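Local coordinates for ancestral D-type dye decolorizing peroxidase (Geotrichum candidum, PDB 7ANV), which is an ancestral haem-containing D-type dye-decolorizing peroxidase that probably uses hydrogen peroxide to oxidise dyes and related aromatic substrates, at residues N262-E267 with L458-E463. Residues are numbered along the deposited sequence; the frame is centred on the assembly and turned at random.
Sequences NKFLEE and LSLPTE
Every contact across the two segments runs through the ring of Phe264, with Pro461 over one of its faces and Leu458 and the backbone carbonyl of Ser459 at its edge. Pro461 CD stands 4.0 Å from the centroid of the Phe264 ring, 30° off the ring normal, which makes a CH-pi contact, and the neighbouring CG reaches 3.6 Å from Phe264 CD1. CD of a proline, bonded to the amide nitrogen, is slightly polarised, so its hydrogens suit a pi face. Near the ring plane, Ser459 O comes to 3.6 Å from Phe264 CE1, placing the negative end of a carbonyl beside the weakly positive rim of the aromatic. Farther round that rim, Leu458 CD2 meets Phe264 CZ at 3.8 Å, the two side chains approaching from opposite directions. Leu460 sends CD2 obliquely to the same CZ, 3.9 Å away. With CG anti to the backbone N (chi1 -176°), the Phe264 ring extends from helix 258-267 to the 458-461 backbone. Were Phe264 cut back to an alanine, Pro461 CD would probably lose its pi face and the methyls of Leu458 and Leu460 the ring they pack on. Phe465 also meets this ring, while backbone hydrogen bonds pair Leu458 with Met446 and Leu460 with Arg444, strands 445-446 and 458-459 forming a small antiparallel sheet. The helix follows strand 247-256, and segment 458-463 leads into strand 466-476, its neighbour at the edge of the same four-stranded sheet, consistent with the C-terminal half of a dimeric alpha+beta barrel fold. The side chain of Leu460 lies about 13 Å from the bound haem. With no hydrogen bond crossing between the segments, their direct association rests on apolar packing and the weak electrostatics of one aromatic ring.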
loop_
_atom_site.group_PDB
_atom_site.type_symbol
_atom_site.label_atom_id
_atom_site.label_comp_id
_atom_site.label_asym_id
_atom_site.label_seq_id
_atom_site.Cartn_x
_atom_site.Cartn_y
_atom_site.Cartn_z
ATOM N N ASN A 262 -11.936 -10.135 -13.897
ATOM C CA ASN A 262 -11.691 -10.671 -15.259
ATOM C C ASN A 262 -13.000 -10.658 -16.053
ATOM O O ASN A 262 -12.967 -10.342 -17.248
ATOM C CB ASN A 262 -11.032 -12.048 -15.185
ATOM C CG ASN A 262 -9.556 -11.922 -14.897
ATOM O OD1 ASN A 262 -8.936 -10.939 -15.323
ATOM N ND2 ASN A 262 -9.003 -12.910 -14.221
ATOM N N LYS A 263 -14.107 -11.033 -15.418
ATOM C CA LYS A 263 -15.435 -11.066 -16.073
ATOM C C LYS A 263 -15.786 -9.658 -16.545
ATOM O O LYS A 263 -16.283 -9.509 -17.658
ATOM C CB LYS A 263 -16.477 -11.577 -15.083
ATOM C CG LYS A 263 -17.888 -11.717 -15.610
ATOM C CD LYS A 263 -18.810 -12.267 -14.504
ATOM C CE LYS A 263 -20.191 -12.668 -14.976
ATOM N NZ LYS A 263 -21.072 -11.489 -15.131
ATOM N N PHE A 264 -15.530 -8.653 -15.720
ATOM C CA PHE A 264 -15.795 -7.253 -16.095
ATOM C C PHE A 264 -14.979 -6.870 -17.343
ATOM O O PHE A 264 -15.526 -6.238 -18.283
ATOM C CB PHE A 264 -15.513 -6.376 -14.886
ATOM C CG PHE A 264 -15.847 -4.944 -15.164
ATOM C CD1 PHE A 264 -17.169 -4.558 -15.281
ATOM C CD2 PHE A 264 -14.855 -4.034 -15.436
ATOM C CE1 PHE A 264 -17.480 -3.244 -15.576
ATOM C CE2 PHE A 264 -15.167 -2.715 -15.686
ATOM C CZ PHE A 264 -16.482 -2.331 -15.778
ATOM N N LEU A 265 -13.678 -7.182 -17.366
ATOM C CA LEU A 265 -12.853 -6.848 -18.552
ATOM C C LEU A 265 -13.443 -7.588 -19.762
ATOM O O LEU A 265 -13.576 -6.990 -20.821
ATOM C CB LEU A 265 -11.395 -7.251 -18.319
ATOM C CG LEU A 265 -10.678 -6.549 -17.165
ATOM C CD1 LEU A 265 -9.227 -6.951 -17.174
ATOM C CD2 LEU A 265 -10.802 -5.042 -17.224
ATOM N N GLU A 266 -13.764 -8.865 -19.596
ATOM C CA GLU A 266 -14.226 -9.755 -20.696
ATOM C C GLU A 266 -15.514 -9.183 -21.284
ATOM O O GLU A 266 -15.691 -9.211 -22.520
ATOM C CB GLU A 266 -14.448 -11.186 -20.172
ATOM C CG GLU A 266 -13.145 -11.912 -19.818
ATOM C CD GLU A 266 -13.172 -13.120 -18.862
ATOM O OE1 GLU A 266 -14.233 -13.422 -18.219
ATOM O OE2 GLU A 266 -12.101 -13.771 -18.724
ATOM N N GLU A 267 -16.397 -8.655 -20.442
ATOM C CA GLU A 267 -17.725 -8.146 -20.895
ATOM C C GLU A 267 -17.619 -6.728 -21.480
ATOM O O GLU A 267 -18.609 -6.244 -22.049
ATOM C CB GLU A 267 -18.707 -8.199 -19.727
ATOM C CG GLU A 267 -19.085 -9.629 -19.371
ATOM C CD GLU A 267 -20.000 -9.780 -18.160
ATOM O OE1 GLU A 267 -20.122 -8.820 -17.366
ATOM O OE2 GLU A 267 -20.533 -10.871 -17.983
ATOM N N LEU A 458 -18.436 4.254 -17.966
ATOM C CA LEU A 458 -18.448 2.811 -17.732
ATOM C C LEU A 458 -18.995 2.620 -16.315
ATOM O O LEU A 458 -18.529 3.266 -15.379
ATOM C CB LEU A 458 -17.004 2.364 -17.958
ATOM C CG LEU A 458 -16.751 0.872 -17.899
ATOM C CD1 LEU A 458 -17.417 0.160 -19.058
ATOM C CD2 LEU A 458 -15.250 0.628 -17.871
ATOM N N SER A 459 -20.106 1.925 -16.192
ATOM C CA SER A 459 -20.699 1.606 -14.879
ATOM C C SER A 459 -19.871 0.485 -14.248
ATOM O O SER A 459 -19.744 -0.550 -14.894
ATOM C CB SER A 459 -22.130 1.209 -15.075
ATOM O OG SER A 459 -22.718 0.944 -13.834
ATOM N N LEU A 460 -19.307 0.675 -13.057
ATOM C CA LEU A 460 -18.552 -0.422 -12.400
ATOM C C LEU A 460 -19.585 -1.331 -11.751
ATOM O O LEU A 460 -20.720 -0.902 -11.538
ATOM C CB LEU A 460 -17.531 0.171 -11.427
ATOM C CG LEU A 460 -16.548 1.121 -12.106
ATOM C CD1 LEU A 460 -15.706 1.916 -11.124
ATOM C CD2 LEU A 460 -15.679 0.364 -13.098
ATOM N N PRO A 461 -19.287 -2.632 -11.565
ATOM C CA PRO A 461 -20.233 -3.531 -10.909
ATOM C C PRO A 461 -20.578 -3.048 -9.495
ATOM O O PRO A 461 -19.751 -2.484 -8.865
ATOM C CB PRO A 461 -19.494 -4.868 -10.814
ATOM C CG PRO A 461 -18.413 -4.786 -11.886
ATOM C CD PRO A 461 -18.062 -3.313 -11.998
ATOM N N THR A 462 -21.797 -3.350 -9.036
ATOM C CA THR A 462 -22.249 -3.129 -7.642
ATOM C C THR A 462 -21.295 -3.851 -6.698
ATOM O O THR A 462 -20.910 -3.275 -5.700
ATOM C CB THR A 462 -23.673 -3.668 -7.439
ATOM O OG1 THR A 462 -24.418 -3.286 -8.598
ATOM C CG2 THR A 462 -24.294 -3.153 -6.166
ATOM N N GLU A 463 -20.916 -5.080 -7.045
ATOM C CA GLU A 463 -19.957 -5.896 -6.242
ATOM C C GLU A 463 -18.554 -5.313 -6.474
ATOM O O GLU A 463 -18.102 -5.290 -7.633
ATOM C CB GLU A 463 -20.047 -7.365 -6.664
ATOM C CG GLU A 463 -19.164 -8.325 -5.879
ATOM C CD GLU A 463 -19.240 -9.767 -6.378
ATOM O OE1 GLU A 463 -19.290 -9.958 -7.612
ATOM O OE2 GLU A 463 -19.293 -10.689 -5.552
#